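PDB 1PXZ: major pollen allergen Jun a 1 from Juniperus ashei, which cleaves the alpha-1,4-linked galacturonan of pectate by elimination, with low activity and calcium as cofactor, and is a major allergen of cedar pollen. Local coordinates for residues 46-51 with 78-83; 257-262 with 292-297; 278-283 with 307-312. All coordinates share one frame; numbering follows the deposited sequence.

Contact 1 (46-51 with 78-83); sequences TDDNPV and IKLKMP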
loop_
_atom_site.group_PDB
_atom_site.type_symbol
_atom_site.label_atom_id
_atom_site.label_comp_id
_atom_site.label_asym_id
_atom_site.label_seq_id
_atom_site.Cartn_x
_atom_site.Cartn_y
_atom_site.Cartn_z
ATOM N N THR A 46 8.021 -23.323 -4.807
ATOM C CA THR A 46 7.335 -22.687 -3.681
ATOM C C THR A 46 8.153 -22.769 -2.411
ATOM O O THR A 46 7.681 -22.366 -1.347
ATOM C CB THR A 46 5.967 -23.349 -3.444
ATOM O OG1 THR A 46 6.179 -24.737 -3.138
ATOM C CG2 THR A 46 5.124 -23.303 -4.711
ATOM N N ASP A 47 9.384 -23.298 -2.506
ATOM C CA ASP A 47 10.190 -23.516 -1.317
ATOM C C ASP A 47 10.716 -22.193 -0.757
ATOM O O ASP A 47 10.717 -21.195 -1.481
ATOM C CB ASP A 47 11.408 -24.408 -1.582
ATOM C CG ASP A 47 11.084 -25.842 -1.939
ATOM O OD1 ASP A 47 9.932 -26.297 -1.746
ATOM O OD2 ASP A 47 12.024 -26.522 -2.427
ATOM N N ASP A 48 11.149 -22.274 0.492
ATOM C CA ASP A 48 11.753 -21.146 1.185
ATOM C C ASP A 48 12.855 -21.623 2.136
ATOM O O ASP A 48 12.560 -22.381 3.060
ATOM C CB ASP A 48 10.724 -20.329 1.994
ATOM C CG ASP A 48 11.302 -19.010 2.494
ATOM O OD1 ASP A 48 12.011 -18.334 1.719
ATOM O OD2 ASP A 48 11.046 -18.602 3.649
ATOM N N ASN A 49 14.079 -21.173 1.924
ATOM C CA ASN A 49 15.179 -21.328 2.872
ATOM C C ASN A 49 15.663 -19.927 3.257
ATOM O O ASN A 49 16.375 -19.277 2.506
ATOM C CB ASN A 49 16.324 -22.162 2.293
ATOM C CG ASN A 49 17.401 -22.407 3.332
ATOM O OD1 ASN A 49 17.568 -21.656 4.297
ATOM N ND2 ASN A 49 18.168 -23.481 3.156
ATOM N N PRO A 50 15.254 -19.470 4.435
ATOM C CA PRO A 50 15.520 -18.102 4.855
ATOM C C PRO A 50 16.989 -17.698 4.872
ATOM O O PRO A 50 17.269 -16.518 4.619
ATOM C CB PRO A 50 14.978 -18.045 6.293
ATOM C CG PRO A 50 14.261 -19.309 6.553
ATOM C CD PRO A 50 14.468 -20.249 5.408
ATOM N N VAL A 51 17.912 -18.606 5.163
ATOM C CA VAL A 51 19.310 -18.206 5.345
ATOM C C VAL A 51 20.183 -18.501 4.132
ATOM O O VAL A 51 21.342 -18.068 4.035
ATOM C CB VAL A 51 19.942 -18.891 6.571
ATOM C CG1 VAL A 51 19.300 -18.390 7.858
ATOM C CG2 VAL A 51 19.840 -20.415 6.458
ATOM N N ILE A 78 2.324 -19.678 -1.385
ATOM C CA ILE A 78 3.653 -19.753 -0.768
ATOM C C ILE A 78 3.565 -19.435 0.716
ATOM O O ILE A 78 2.977 -18.423 1.115
ATOM C CB ILE A 78 4.650 -18.790 -1.452
ATOM C CG1 ILE A 78 4.992 -19.138 -2.895
ATOM C CG2 ILE A 78 5.899 -18.667 -0.587
ATOM C CD1 ILE A 78 5.637 -18.032 -3.701
ATOM N N LYS A 79 4.140 -20.327 1.527
ATOM C CA LYS A 79 4.192 -20.081 2.967
ATOM C C LYS A 79 5.648 -19.826 3.363
ATOM O O LYS A 79 6.488 -20.735 3.348
ATOM C CB LYS A 79 3.607 -21.223 3.809
ATOM C CG LYS A 79 3.637 -20.921 5.313
ATOM C CD LYS A 79 2.967 -22.018 6.130
ATOM C CE LYS A 79 2.919 -21.679 7.608
ATOM N NZ LYS A 79 2.503 -22.823 8.468
ATOM N N LEU A 80 5.957 -18.581 3.708
ATOM C CA LEU A 80 7.348 -18.272 4.050
ATOM C C LEU A 80 7.718 -18.713 5.452
ATOM O O LEU A 80 6.872 -18.783 6.354
ATOM C CB LEU A 80 7.600 -16.768 3.897
ATOM C CG LEU A 80 7.383 -16.203 2.496
ATOM C CD1 LEU A 80 7.294 -14.685 2.568
ATOM C CD2 LEU A 80 8.501 -16.631 1.557
ATOM N N LYS A 81 9.008 -18.988 5.678
ATOM C CA LYS A 81 9.418 -19.468 6.989
ATOM C C LYS A 81 9.906 -18.335 7.890
ATOM O O LYS A 81 9.943 -18.503 9.105
ATOM C CB LYS A 81 10.546 -20.489 6.893
ATOM C CG LYS A 81 10.192 -21.809 6.215
ATOM C CD LYS A 81 11.330 -22.787 6.448
ATOM C CE LYS A 81 11.007 -24.187 5.959
ATOM N NZ LYS A 81 10.546 -24.216 4.550
ATOM N N MET A 82 10.295 -17.225 7.269
ATOM C CA MET A 82 10.733 -16.033 7.975
ATOM C C MET A 82 10.291 -14.792 7.195
ATOM O O MET A 82 9.914 -14.946 6.031
ATOM C CB MET A 82 12.254 -16.031 8.142
ATOM C CG MET A 82 12.759 -17.114 9.100
ATOM S SD MET A 82 12.310 -16.823 10.818
ATOM C CE MET A 82 13.389 -15.446 11.218
ATOM N N PRO A 83 10.331 -13.611 7.777
ATOM C CA PRO A 83 10.004 -12.403 6.993
ATOM C C PRO A 83 10.814 -12.342 5.702
ATOM O O PRO A 83 12.000 -12.666 5.680
ATOM C CB PRO A 83 10.447 -11.281 7.939
ATOM C CG PRO A 83 10.228 -11.861 9.306
ATOM C CD PRO A 83 10.683 -13.303 9.172
HETATM O O HOH W 1 5.526 -22.556 0.560
#

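Contact 2 (257-262 with 292-297); sequences SNPTIL and ANWVWR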
loop_
_atom_site.group_PDB
_atom_site.type_symbol
_atom_site.label_atom_id
_atom_site.label_comp_id
_atom_site.label_asym_id
_atom_site.label_seq_id
_atom_site.Cartn_x
_atom_site.Cartn_y
_atom_site.Cartn_z
ATOM N N SER A 257 -0.990 13.520 15.773
ATOM C CA SER A 257 0.224 14.299 15.536
ATOM C C SER A 257 0.176 15.028 14.195
ATOM O O SER A 257 1.110 14.977 13.397
ATOM C CB SER A 257 1.449 13.393 15.646
ATOM O OG SER A 257 1.512 12.787 16.939
ATOM N N ASN A 258 -0.916 15.740 13.958
ATOM C CA ASN A 258 -1.003 16.722 12.888
ATOM C C ASN A 258 -0.578 16.194 11.534
ATOM O O ASN A 258 0.337 16.744 10.915
ATOM C CB ASN A 258 -0.113 17.929 13.239
ATOM C CG ASN A 258 -0.166 19.114 12.308
ATOM O OD1 ASN A 258 0.794 19.898 12.228
ATOM N ND2 ASN A 258 -1.224 19.335 11.565
ATOM N N PRO A 259 -1.221 15.163 11.018
ATOM C CA PRO A 259 -0.972 14.824 9.608
ATOM C C PRO A 259 -1.788 15.789 8.755
ATOM O O PRO A 259 -2.806 16.342 9.205
ATOM C CB PRO A 259 -1.517 13.387 9.517
ATOM C CG PRO A 259 -2.699 13.446 10.438
ATOM C CD PRO A 259 -2.230 14.283 11.616
ATOM N N THR A 260 -1.340 15.977 7.526
ATOM C CA THR A 260 -2.091 16.660 6.490
ATOM C C THR A 260 -2.783 15.598 5.644
ATOM O O THR A 260 -2.127 14.763 5.034
ATOM C CB THR A 260 -1.178 17.550 5.613
ATOM O OG1 THR A 260 -0.605 18.516 6.514
ATOM C CG2 THR A 260 -1.969 18.281 4.542
ATOM N N ILE A 261 -4.098 15.643 5.623
ATOM C CA ILE A 261 -4.903 14.677 4.898
ATOM C C ILE A 261 -5.770 15.379 3.869
ATOM O O ILE A 261 -6.643 16.157 4.220
ATOM C CB ILE A 261 -5.772 13.835 5.870
ATOM C CG1 ILE A 261 -4.901 13.114 6.892
ATOM C CG2 ILE A 261 -6.668 12.923 5.048
ATOM C CD1 ILE A 261 -5.619 12.339 7.985
ATOM N N LEU A 262 -5.499 15.089 2.602
ATOM C CA LEU A 262 -6.202 15.648 1.470
ATOM C C LEU A 262 -7.077 14.576 0.835
ATOM O O LEU A 262 -6.629 13.771 0.024
ATOM C CB LEU A 262 -5.224 16.275 0.474
ATOM C CG LEU A 262 -4.205 17.240 1.127
ATOM C CD1 LEU A 262 -3.340 17.888 0.057
ATOM C CD2 LEU A 262 -4.905 18.302 1.970
ATOM N N ALA A 292 -7.827 22.051 15.690
ATOM C CA ALA A 292 -8.346 22.815 14.558
ATOM C C ALA A 292 -7.232 23.288 13.638
ATOM O O ALA A 292 -7.505 23.783 12.547
ATOM C CB ALA A 292 -9.154 24.011 15.051
ATOM N N ASN A 293 -5.966 23.156 14.049
ATOM C CA ASN A 293 -4.882 23.605 13.170
ATOM C C ASN A 293 -4.575 22.546 12.118
ATOM O O ASN A 293 -3.940 22.860 11.108
ATOM C CB ASN A 293 -3.629 23.921 13.991
ATOM C CG ASN A 293 -3.801 25.190 14.830
ATOM O OD1 ASN A 293 -3.213 25.357 15.899
ATOM N ND2 ASN A 293 -4.610 26.122 14.353
ATOM N N TRP A 294 -5.016 21.303 12.362
ATOM C CA TRP A 294 -4.631 20.260 11.389
ATOM C C TRP A 294 -5.329 20.472 10.062
ATOM O O TRP A 294 -6.498 20.805 9.937
ATOM C CB TRP A 294 -4.990 18.888 11.962
ATOM C CG TRP A 294 -4.335 18.504 13.239
ATOM C CD1 TRP A 294 -3.451 19.196 14.005
ATOM C CD2 TRP A 294 -4.557 17.242 13.911
ATOM N NE1 TRP A 294 -3.097 18.447 15.115
ATOM C CE2 TRP A 294 -3.765 17.249 15.078
ATOM C CE3 TRP A 294 -5.354 16.136 13.606
ATOM C CZ2 TRP A 294 -3.743 16.168 15.967
ATOM C CZ3 TRP A 294 -5.331 15.061 14.491
ATOM C CH2 TRP A 294 -4.534 15.092 15.651
ATOM N N VAL A 295 -4.637 20.260 8.946
ATOM C CA VAL A 295 -5.271 20.577 7.675
ATOM C C VAL A 295 -5.813 19.264 7.102
ATOM O O VAL A 295 -5.056 18.480 6.538
ATOM C CB VAL A 295 -4.288 21.251 6.716
ATOM C CG1 VAL A 295 -4.894 21.355 5.321
ATOM C CG2 VAL A 295 -3.896 22.648 7.209
ATOM N N TRP A 296 -7.102 19.057 7.332
ATOM C CA TRP A 296 -7.800 17.879 6.829
ATOM C C TRP A 296 -8.900 18.347 5.890
ATOM O O TRP A 296 -9.919 18.868 6.340
ATOM C CB TRP A 296 -8.389 17.036 7.957
ATOM C CG TRP A 296 -7.396 16.334 8.828
ATOM C CD1 TRP A 296 -6.080 16.599 9.024
ATOM C CD2 TRP A 296 -7.686 15.191 9.661
ATOM N NE1 TRP A 296 -5.521 15.720 9.905
ATOM C CE2 TRP A 296 -6.498 14.840 10.310
ATOM C CE3 TRP A 296 -8.848 14.440 9.905
ATOM C CZ2 TRP A 296 -6.423 13.765 11.198
ATOM C CZ3 TRP A 296 -8.776 13.365 10.788
ATOM C CH2 TRP A 296 -7.560 13.043 11.422
ATOM N N ARG A 297 -8.703 18.167 4.590
ATOM C CA ARG A 297 -9.635 18.685 3.608
ATOM C C ARG A 297 -10.415 17.594 2.868
ATOM O O ARG A 297 -9.880 16.511 2.599
ATOM C CB ARG A 297 -8.907 19.520 2.554
ATOM C CG ARG A 297 -7.886 20.496 3.105
ATOM C CD ARG A 297 -7.775 21.696 2.164
ATOM N NE ARG A 297 -7.194 21.337 0.873
ATOM C CZ ARG A 297 -5.919 21.588 0.582
ATOM N NH1 ARG A 297 -5.172 22.180 1.509
ATOM N NH2 ARG A 297 -5.409 21.254 -0.598
HETATM O O HOH W 2 -1.840 19.546 9.159
#

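Contact 3 (278-283 with 307-312); sequences EVTKRI and AYFVSS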
loop_
_atom_site.group_PDB
_atom_site.type_symbol
_atom_site.label_atom_id
_atom_site.label_comp_id
_atom_site.label_asym_id
_atom_site.label_seq_id
_atom_site.Cartn_x
_atom_site.Cartn_y
_atom_site.Cartn_z
ATOM N N GLU A 278 -19.400 9.175 11.074
ATOM C CA GLU A 278 -18.305 10.090 10.773
ATOM C C GLU A 278 -17.144 9.360 10.083
ATOM O O GLU A 278 -16.655 8.345 10.568
ATOM C CB GLU A 278 -17.759 10.803 12.024
ATOM C CG GLU A 278 -16.860 11.954 11.558
ATOM C CD GLU A 278 -16.237 12.732 12.689
ATOM O OE1 GLU A 278 -16.779 12.649 13.812
ATOM O OE2 GLU A 278 -15.211 13.422 12.451
ATOM N N VAL A 279 -16.729 9.896 8.943
ATOM C CA VAL A 279 -15.659 9.258 8.166
ATOM C C VAL A 279 -14.335 9.410 8.905
ATOM O O VAL A 279 -13.533 8.473 8.953
ATOM C CB VAL A 279 -15.553 9.929 6.793
ATOM C CG1 VAL A 279 -14.219 9.602 6.108
ATOM C CG2 VAL A 279 -16.741 9.566 5.900
ATOM N N THR A 280 -14.114 10.599 9.456
ATOM C CA THR A 280 -12.909 11.058 10.116
ATOM C C THR A 280 -12.844 10.768 11.609
ATOM O O THR A 280 -13.832 10.724 12.344
ATOM C CB THR A 280 -12.770 12.605 10.009
ATOM O OG1 THR A 280 -14.078 13.197 10.161
ATOM C CG2 THR A 280 -12.254 13.017 8.643
ATOM N N LYS A 281 -11.611 10.588 12.080
ATOM C CA LYS A 281 -11.346 10.452 13.492
ATOM C C LYS A 281 -9.987 11.053 13.861
ATOM O O LYS A 281 -8.958 10.588 13.385
ATOM C CB LYS A 281 -11.377 8.988 13.966
ATOM C CG LYS A 281 -11.406 8.938 15.502
ATOM C CD LYS A 281 -11.819 7.550 15.983
ATOM C CE LYS A 281 -11.520 7.408 17.473
ATOM N NZ LYS A 281 -10.471 6.379 17.734
ATOM N N ARG A 282 -10.006 12.083 14.708
ATOM C CA ARG A 282 -8.788 12.672 15.236
ATOM C C ARG A 282 -8.418 12.024 16.559
ATOM O O ARG A 282 -9.227 11.892 17.473
ATOM C CB ARG A 282 -8.927 14.178 15.486
ATOM C CG ARG A 282 -8.751 15.019 14.233
ATOM C CD ARG A 282 -10.105 15.620 13.868
ATOM N NE ARG A 282 -9.949 16.649 12.829
ATOM C CZ ARG A 282 -10.807 16.677 11.809
ATOM N NH1 ARG A 282 -11.788 15.771 11.764
ATOM N NH2 ARG A 282 -10.643 17.609 10.893
ATOM N N ILE A 283 -7.162 11.625 16.653
ATOM C CA ILE A 283 -6.711 10.927 17.855
ATOM C C ILE A 283 -5.657 11.745 18.570
ATOM O O ILE A 283 -4.708 12.206 17.934
ATOM C CB ILE A 283 -6.193 9.548 17.408
ATOM C CG1 ILE A 283 -7.306 8.672 16.825
ATOM C CG2 ILE A 283 -5.475 8.823 18.525
ATOM C CD1 ILE A 283 -6.882 7.724 15.729
ATOM N N ALA A 307 -23.038 9.307 5.797
ATOM C CA ALA A 307 -21.621 9.569 6.030
ATOM C C ALA A 307 -21.308 11.062 5.999
ATOM O O ALA A 307 -21.902 11.766 5.181
ATOM C CB ALA A 307 -20.795 8.886 4.936
ATOM N N TYR A 308 -20.366 11.509 6.818
ATOM C CA TYR A 308 -19.866 12.871 6.684
ATOM C C TYR A 308 -18.410 12.964 7.116
ATOM O O TYR A 308 -17.916 12.156 7.917
ATOM C CB TYR A 308 -20.724 13.854 7.517
ATOM C CG TYR A 308 -20.791 13.498 8.985
ATOM C CD1 TYR A 308 -21.790 12.639 9.459
ATOM C CD2 TYR A 308 -19.876 14.005 9.880
ATOM C CE1 TYR A 308 -21.804 12.343 10.807
ATOM C CE2 TYR A 308 -19.896 13.714 11.233
ATOM C CZ TYR A 308 -20.880 12.866 11.680
ATOM O OH TYR A 308 -20.914 12.549 13.020
ATOM N N PHE A 309 -17.743 13.979 6.571
ATOM C CA PHE A 309 -16.326 14.236 6.839
ATOM C C PHE A 309 -16.206 15.537 7.611
ATOM O O PHE A 309 -16.723 16.554 7.153
ATOM C CB PHE A 309 -15.596 14.313 5.502
ATOM C CG PHE A 309 -14.089 14.415 5.491
ATOM C CD1 PHE A 309 -13.391 15.527 5.920
ATOM C CD2 PHE A 309 -13.369 13.326 5.001
ATOM C CE1 PHE A 309 -12.011 15.591 5.893
ATOM C CE2 PHE A 309 -11.988 13.377 4.966
ATOM C CZ PHE A 309 -11.302 14.499 5.394
ATOM N N VAL A 310 -15.519 15.531 8.740
ATOM C CA VAL A 310 -15.325 16.783 9.484
ATOM C C VAL A 310 -13.983 17.372 9.060
ATOM O O VAL A 310 -12.906 16.868 9.388
ATOM C CB VAL A 310 -15.401 16.522 10.985
ATOM C CG1 VAL A 310 -15.086 17.786 11.769
ATOM C CG2 VAL A 310 -16.796 16.018 11.358
ATOM N N SER A 311 -14.089 18.443 8.286
ATOM C CA SER A 311 -12.938 19.162 7.750
ATOM C C SER A 311 -12.285 20.089 8.757
ATOM O O SER A 311 -12.931 20.527 9.723
ATOM C CB SER A 311 -13.423 20.029 6.562
ATOM O OG SER A 311 -13.332 19.209 5.406
ATOM N N SER A 312 -11.016 20.410 8.540
ATOM C CA SER A 312 -10.350 21.449 9.340
ATOM C C SER A 312 -9.292 22.112 8.453
ATOM O O SER A 312 -8.729 21.476 7.551
ATOM C CB SER A 312 -9.766 20.927 10.646
ATOM O OG SER A 312 -8.911 19.805 10.461
HETATM O O HOH W 3 -8.323 18.731 12.988
#

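Contact 1 (46-51 with 78-83)
D48 and K81 exchange bonds, each side chain reaching the other's main chain. The carboxylate oxygen D48 OD2 accepts the amide K81 N at 2.9 Å, an almost straight bond (177°) that arrives on the anti side of the carboxylate, slightly out of its plane. In return K81 NZ reaches D48 O at 3.1 Å, in the carbonyl plane. The lysine manages this because its chain runs extended from CB and bends only at the end (chi4 53°), turning the ammonium group onto the carbonyl. K81 NZ stays 5.7 Å from D48 OD2; the salt bridge of the carboxylate is made by D48 OD1 to R59. The same arginine donates to the carbonyl oxygens of M82 and P83.

Where the two segments begin, one water does the joining: it donates to T46 O and accepts from K79 N. Apolar contact is modest: the ring of P50 lies crosswise over M82, CG to CG 3.7 Å. Separately, the methyl L80 CD2 packs against the carboxylate of D48, 3.8 Å from D48 CG.

Two irregular segments, running in nearly the same direction, are thus joined near one end of the beta-helix by side-chain and water bonds; 78-83 belongs to the IgE-binding region 71-83. With D48 buried between a backbone N-H and R59, its carboxylate is probably held in the charged form.

Contact 2 (257-262 with 292-297)
I261 and W296 pair as neighbours in two parallel strands, and L262 and R297 follow in the same register, in successive coils of a parallel beta-helix. I261 N donates to V295 O at 3.1 Å, and R297 N donates to I261 O at 2.9 Å, so that I261 bonds on both sides of W296, as parallel pairing requires. Before the strands begin, the backbones are less regular, and a water fills in by accepting from V295 N and bonding to T260 OG1. W296 and R297 open the IgE-binding region 296-306.

Both tryptophans of 292-297 bring a ring up to the preceding coil. The indole of W294 turns one face to the backbone at N258, whose CA stands 3.5 Å from the centroid of the five-membered ring, 7° off its normal: a CH-pi contact squarely over the face. The amide of N258 slides along the same indole, its plane 26° from that of the ring. W296 runs beside I261, pointing the same way, and I261 CD1 sits over the six-membered ring, 3.7 Å from its centroid. On the face that carries I261 and W296 the strands are packed as well as hydrogen-bonded. On the face bearing L262 and R297, the leucine places CD2 over the centre of the guanidinium group, 3.7 Å from R297 CZ, its side chain lying alongside the arginine. Beyond the pair, strand 237-241 continues the stack, its backbone bonded to T260 and L262.

The indole nitrogen of W296 also has a partner: NE1 donates to P259 O at 2.9 Å, with a bent N-H...O angle of 130°, and the donor stands above the carbonyl plane instead of on a lone pair.

Contact 3 (278-283 with 307-312)
T280 and F309 meet at about a right angle, the threonine methyl CG2 standing over the centre of the phenyl ring, 3.5 Å from its centroid and 5° off the normal. The other branch of T280 is turned to polar work: with OG1 between the backbone N and the carbonyl carbon (chi1 39°), it accepts from V310 N and donates to E278 OE2, at 2.6 Å from OG1. E278 stretches its chain across Y308, and the tyrosine ring lies with one face against E278 CA while its CE2 touches the glutamate CG at 3.5 Å. The carboxylate and ring planes are 22° apart.

R282 faces its partners edge-on. NH1 and NH2 both hold V310 O, each at 2.8 Å, coming from the same face of the carbonyl plane, and NH2 also donates to S312 OG. The V310 and S312 oxygens lie in the guanidinium plane, which fixes the rotation of the group. S312 OG is itself tied to W294 O, and a water bridges it to R282 NE.

Backbone bonding is slight, a single bridge with V279 N donating to Y308 O at 2.8 Å. Strand 280-282 is one of two outermost strands of an eight-stranded parallel sheet; 307-312, an irregular segment following strand 302-304, lies along this edge strand at the C-terminal end of the parallel beta-helix.

Contacts 1 and 3 lie at opposite ends of the beta-helix, their centres about 41 Å apart, and both are held largely by side-chain bonds to main-chain atoms; in contact 1 both segments are irregular, whereas contact 3 sets one irregular segment against a strand. All three contacts are partly buried. Contact 2 alone has paired strands on both sides, and it relies on regular backbone bonds with aromatic packing added. It lies about 11 Å from contact 3, centre to centre, and the two interlock: their segments alternate along the chain, W294 and W296 pack on strand 280-282, and W296 O accepts from S312 N. At this shared end, contact 3, with its single backbone bridge, depends on polar side chains.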